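Mannitol dehydrogenase (Pseudomonas fluorescens, PDB 1LJ8) probably catalyses the NAD-dependent interconversion of mannitol and fructose. Local coordinates at residues Y45-W58 with V271-Q283. Numbering follows the deposited sequence.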
# COMPACT_ATOMS: atom_id res chain seq x y z
N TYR A 45 6.68 6.25 -13.46
CA TYR A 45 6.34 7.53 -14.11
C TYR A 45 7.54 8.46 -14.20
O TYR A 45 7.70 9.18 -15.17
CB TYR A 45 5.23 8.24 -13.34
CG TYR A 45 3.83 7.68 -13.57
CD1 TYR A 45 3.15 7.01 -12.56
CD2 TYR A 45 3.15 7.94 -14.78
CE1 TYR A 45 1.83 6.59 -12.71
CE2 TYR A 45 1.83 7.55 -14.94
CZ TYR A 45 1.17 6.87 -13.90
OH TYR A 45 -0.14 6.49 -14.04
N THR A 46 8.39 8.46 -13.19
CA THR A 46 9.55 9.33 -13.23
C THR A 46 10.52 8.90 -14.35
O THR A 46 11.07 9.74 -15.05
CB THR A 46 10.23 9.34 -11.85
OG1 THR A 46 9.26 9.72 -10.86
CG2 THR A 46 11.39 10.34 -11.87
N ASP A 47 10.66 7.60 -14.55
CA ASP A 47 11.53 7.06 -15.59
C ASP A 47 10.89 7.43 -16.94
O ASP A 47 11.60 7.84 -17.88
CB ASP A 47 11.63 5.51 -15.43
CG ASP A 47 12.35 4.83 -16.59
OD1 ASP A 47 13.59 4.74 -16.54
OD2 ASP A 47 11.67 4.38 -17.56
N ALA A 48 9.56 7.34 -17.03
CA ALA A 48 8.87 7.67 -18.30
C ALA A 48 9.13 9.15 -18.67
O ALA A 48 9.34 9.48 -19.85
CB ALA A 48 7.35 7.40 -18.19
N LEU A 49 9.13 10.04 -17.67
CA LEU A 49 9.38 11.48 -17.92
C LEU A 49 10.81 11.67 -18.42
O LEU A 49 11.06 12.41 -19.38
CB LEU A 49 9.22 12.30 -16.62
CG LEU A 49 9.46 13.83 -16.74
CD1 LEU A 49 8.42 14.46 -17.68
CD2 LEU A 49 9.31 14.44 -15.38
N MSE A 50 11.75 11.00 -17.76
CA MSE A 50 13.17 11.09 -18.14
C MSE A 50 13.37 10.62 -19.56
O MSE A 50 14.19 11.18 -20.29
CB MSE A 50 14.04 10.25 -17.16
CG MSE A 50 14.09 10.93 -15.82
SE MSE A 50 15.19 9.79 -14.68
CE MSE A 50 15.07 10.70 -13.10
N ASN A 51 12.59 9.63 -19.98
CA ASN A 51 12.72 9.14 -21.36
C ASN A 51 12.26 10.17 -22.39
O ASN A 51 12.57 10.01 -23.58
CB ASN A 51 11.97 7.84 -21.58
CG ASN A 51 12.74 6.65 -21.04
OD1 ASN A 51 13.96 6.70 -20.91
ND2 ASN A 51 12.04 5.58 -20.76
N THR A 52 11.56 11.21 -21.95
CA THR A 52 11.14 12.28 -22.89
C THR A 52 12.22 13.35 -22.92
O THR A 52 12.09 14.33 -23.67
CB THR A 52 9.81 13.02 -22.51
OG1 THR A 52 10.00 13.74 -21.28
CG2 THR A 52 8.64 12.03 -22.38
N GLY A 53 13.25 13.18 -22.10
CA GLY A 53 14.36 14.11 -22.02
C GLY A 53 14.19 15.25 -21.01
O GLY A 53 14.92 16.24 -21.06
N GLU A 54 13.25 15.10 -20.08
CA GLU A 54 13.00 16.14 -19.07
C GLU A 54 13.08 15.50 -17.70
O GLU A 54 12.99 14.27 -17.58
CB GLU A 54 11.58 16.70 -19.23
CG GLU A 54 11.38 17.52 -20.48
CD GLU A 54 9.96 18.04 -20.58
OE1 GLU A 54 9.40 18.50 -19.56
OE2 GLU A 54 9.40 17.97 -21.69
N GLY A 55 13.22 16.35 -16.69
CA GLY A 55 13.26 15.90 -15.31
C GLY A 55 14.38 14.97 -14.91
O GLY A 55 14.19 14.13 -14.02
N LEU A 56 15.54 15.11 -15.53
CA LEU A 56 16.68 14.25 -15.20
C LEU A 56 17.24 14.61 -13.83
O LEU A 56 18.10 13.88 -13.29
CB LEU A 56 17.79 14.38 -16.24
CG LEU A 56 17.39 14.07 -17.68
CD1 LEU A 56 18.61 14.18 -18.60
CD2 LEU A 56 16.86 12.70 -17.78
N ASP A 57 16.75 15.72 -13.27
CA ASP A 57 17.18 16.15 -11.95
C ASP A 57 16.22 15.68 -10.86
O ASP A 57 16.27 16.15 -9.70
CB ASP A 57 17.34 17.68 -11.92
CG ASP A 57 16.05 18.41 -12.21
OD1 ASP A 57 15.32 18.03 -13.17
OD2 ASP A 57 15.80 19.39 -11.48
N TRP A 58 15.37 14.72 -11.23
CA TRP A 58 14.40 14.17 -10.27
C TRP A 58 14.61 12.67 -10.01
O TRP A 58 13.66 11.90 -9.80
CB TRP A 58 12.97 14.43 -10.77
CG TRP A 58 12.60 15.90 -10.61
CD1 TRP A 58 12.52 16.85 -11.60
CD2 TRP A 58 12.21 16.54 -9.40
NE1 TRP A 58 12.10 18.06 -11.06
CE2 TRP A 58 11.89 17.89 -9.72
CE3 TRP A 58 12.09 16.12 -8.07
CZ2 TRP A 58 11.45 18.83 -8.74
CZ3 TRP A 58 11.65 17.05 -7.09
CH2 TRP A 58 11.34 18.40 -7.44
N VAL A 271 5.64 22.36 -2.17
CA VAL A 271 6.24 23.60 -1.74
C VAL A 271 7.56 23.92 -2.41
O VAL A 271 7.93 25.09 -2.52
CB VAL A 271 6.49 23.60 -0.21
CG1 VAL A 271 5.17 23.66 0.55
CG2 VAL A 271 7.24 22.33 0.20
N ASN A 272 8.26 22.89 -2.88
CA ASN A 272 9.60 23.06 -3.43
C ASN A 272 9.76 22.39 -4.81
O ASN A 272 10.81 21.80 -5.12
CB ASN A 272 10.61 22.46 -2.39
CG ASN A 272 12.04 22.98 -2.53
OD1 ASN A 272 12.36 23.72 -3.45
ND2 ASN A 272 12.93 22.57 -1.60
N GLY A 273 8.70 22.46 -5.62
CA GLY A 273 8.75 21.91 -6.97
C GLY A 273 8.45 20.43 -7.12
O GLY A 273 8.29 19.71 -6.13
N ARG A 274 8.35 19.96 -8.36
CA ARG A 274 8.07 18.56 -8.58
C ARG A 274 8.34 18.29 -10.03
O ARG A 274 8.42 19.25 -10.83
CB ARG A 274 6.57 18.27 -8.32
CG ARG A 274 5.61 19.13 -9.24
CD ARG A 274 4.18 18.52 -9.28
NE ARG A 274 3.17 19.33 -10.00
CZ ARG A 274 3.00 19.33 -11.33
NH1 ARG A 274 3.79 18.57 -12.13
NH2 ARG A 274 2.01 20.05 -11.86
N PRO A 275 8.51 17.01 -10.40
CA PRO A 275 8.74 16.66 -11.82
C PRO A 275 7.43 17.00 -12.58
O PRO A 275 6.33 16.95 -12.00
CB PRO A 275 8.94 15.13 -11.81
CG PRO A 275 9.34 14.81 -10.33
CD PRO A 275 8.55 15.83 -9.52
N ALA A 276 7.56 17.27 -13.88
CA ALA A 276 6.40 17.53 -14.75
C ALA A 276 5.70 16.19 -15.12
O ALA A 276 5.57 15.82 -16.29
CB ALA A 276 6.89 18.25 -16.03
N TRP A 277 5.25 15.47 -14.10
CA TRP A 277 4.61 14.15 -14.31
C TRP A 277 3.37 14.21 -15.22
O TRP A 277 2.99 13.19 -15.81
CB TRP A 277 4.21 13.55 -12.95
CG TRP A 277 5.36 13.01 -12.10
CD1 TRP A 277 6.35 12.12 -12.49
CD2 TRP A 277 5.57 13.25 -10.70
NE1 TRP A 277 7.14 11.79 -11.38
CE2 TRP A 277 6.68 12.47 -10.28
CE3 TRP A 277 4.91 14.05 -9.74
CZ2 TRP A 277 7.16 12.47 -8.96
CZ3 TRP A 277 5.39 14.05 -8.43
CH2 TRP A 277 6.50 13.26 -8.05
N GLU A 278 2.75 15.38 -15.33
CA GLU A 278 1.55 15.41 -16.17
C GLU A 278 1.90 15.13 -17.63
O GLU A 278 1.01 14.74 -18.39
CB GLU A 278 0.78 16.76 -16.07
CG GLU A 278 1.59 18.01 -16.43
CD GLU A 278 2.31 18.61 -15.19
OE1 GLU A 278 3.28 18.00 -14.70
OE2 GLU A 278 1.85 19.70 -14.69
N LYS A 279 3.16 15.33 -18.02
CA LYS A 279 3.56 15.08 -19.39
C LYS A 279 3.58 13.58 -19.68
O LYS A 279 3.63 13.17 -20.86
CB LYS A 279 4.95 15.68 -19.66
CG LYS A 279 4.94 17.23 -19.72
CD LYS A 279 6.30 17.88 -19.91
CE LYS A 279 6.15 19.43 -19.86
NZ LYS A 279 7.46 20.13 -19.90
N VAL A 280 3.53 12.74 -18.64
CA VAL A 280 3.50 11.30 -18.87
C VAL A 280 2.29 10.60 -18.26
O VAL A 280 2.38 9.43 -17.84
CB VAL A 280 4.79 10.58 -18.40
CG1 VAL A 280 5.95 10.99 -19.37
CG2 VAL A 280 5.12 10.97 -16.93
N GLY A 281 1.18 11.35 -18.16
CA GLY A 281 -0.05 10.73 -17.71
C GLY A 281 -0.57 10.89 -16.29
O GLY A 281 -1.67 10.42 -15.98
N VAL A 282 0.21 11.50 -15.40
CA VAL A 282 -0.26 11.69 -14.03
C VAL A 282 -1.30 12.79 -14.12
O VAL A 282 -1.12 13.76 -14.87
CB VAL A 282 0.91 12.12 -13.12
CG1 VAL A 282 0.44 12.33 -11.68
CG2 VAL A 282 1.99 11.02 -13.17
N GLN A 283 -2.37 12.65 -13.36
CA GLN A 283 -3.48 13.60 -13.38
C GLN A 283 -3.49 14.45 -12.12
O GLN A 283 -3.21 13.95 -11.05
CB GLN A 283 -4.79 12.82 -13.48
CG GLN A 283 -4.80 11.92 -14.71
CD GLN A 283 -5.92 10.91 -14.65
OE1 GLN A 283 -5.70 9.76 -14.32
NE2 GLN A 283 -7.13 11.35 -14.94
O HOH W 1 10.67 20.47 -12.50
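Pro-275 lies flat against the indole of Trp-58, its CG 3.7 Å from the centroid of the five-membered ring in a CH-pi contact. Arg-274 C also lies over the indole, while CZ2 of Trp-58 comes 3.3 Å from N of Arg-274, and a water links NE1 of Trp-58 to O of Arg-274. A leucine in place of Trp-58 would probably leave Pro-275 CG without its aromatic face and the water without its indole donor.

Leu-49 has CG anti to its backbone N (chi1 -180°), which spreads its methyls over the loop: CD2 meets CB of Pro-275 at 3.7 Å, and CD1 lies against the carbonyl O of Ala-276. Val-280 packs against Ala-48 and Leu-49, while CG2 of Val-282 sits 3.8 Å from the Tyr-45 ring centroid, over one face.

NE1 of Trp-277 donates in its ring plane to OG1 of Thr-46 (3.0 Å, 163°), which also bonds Gln-42 O; solvent-exposed Lys-279 forms a salt bridge from NZ to the syn side of Glu-54 OE1 (2.6 Å).

The contact joins the C-terminal part of helix 42-50 to the loop between strands 263-266 and 283-284, both within the Rossmann domain, with Ile-126 of strand 126-129 touching Trp-58, Pro-275 and Trp-277.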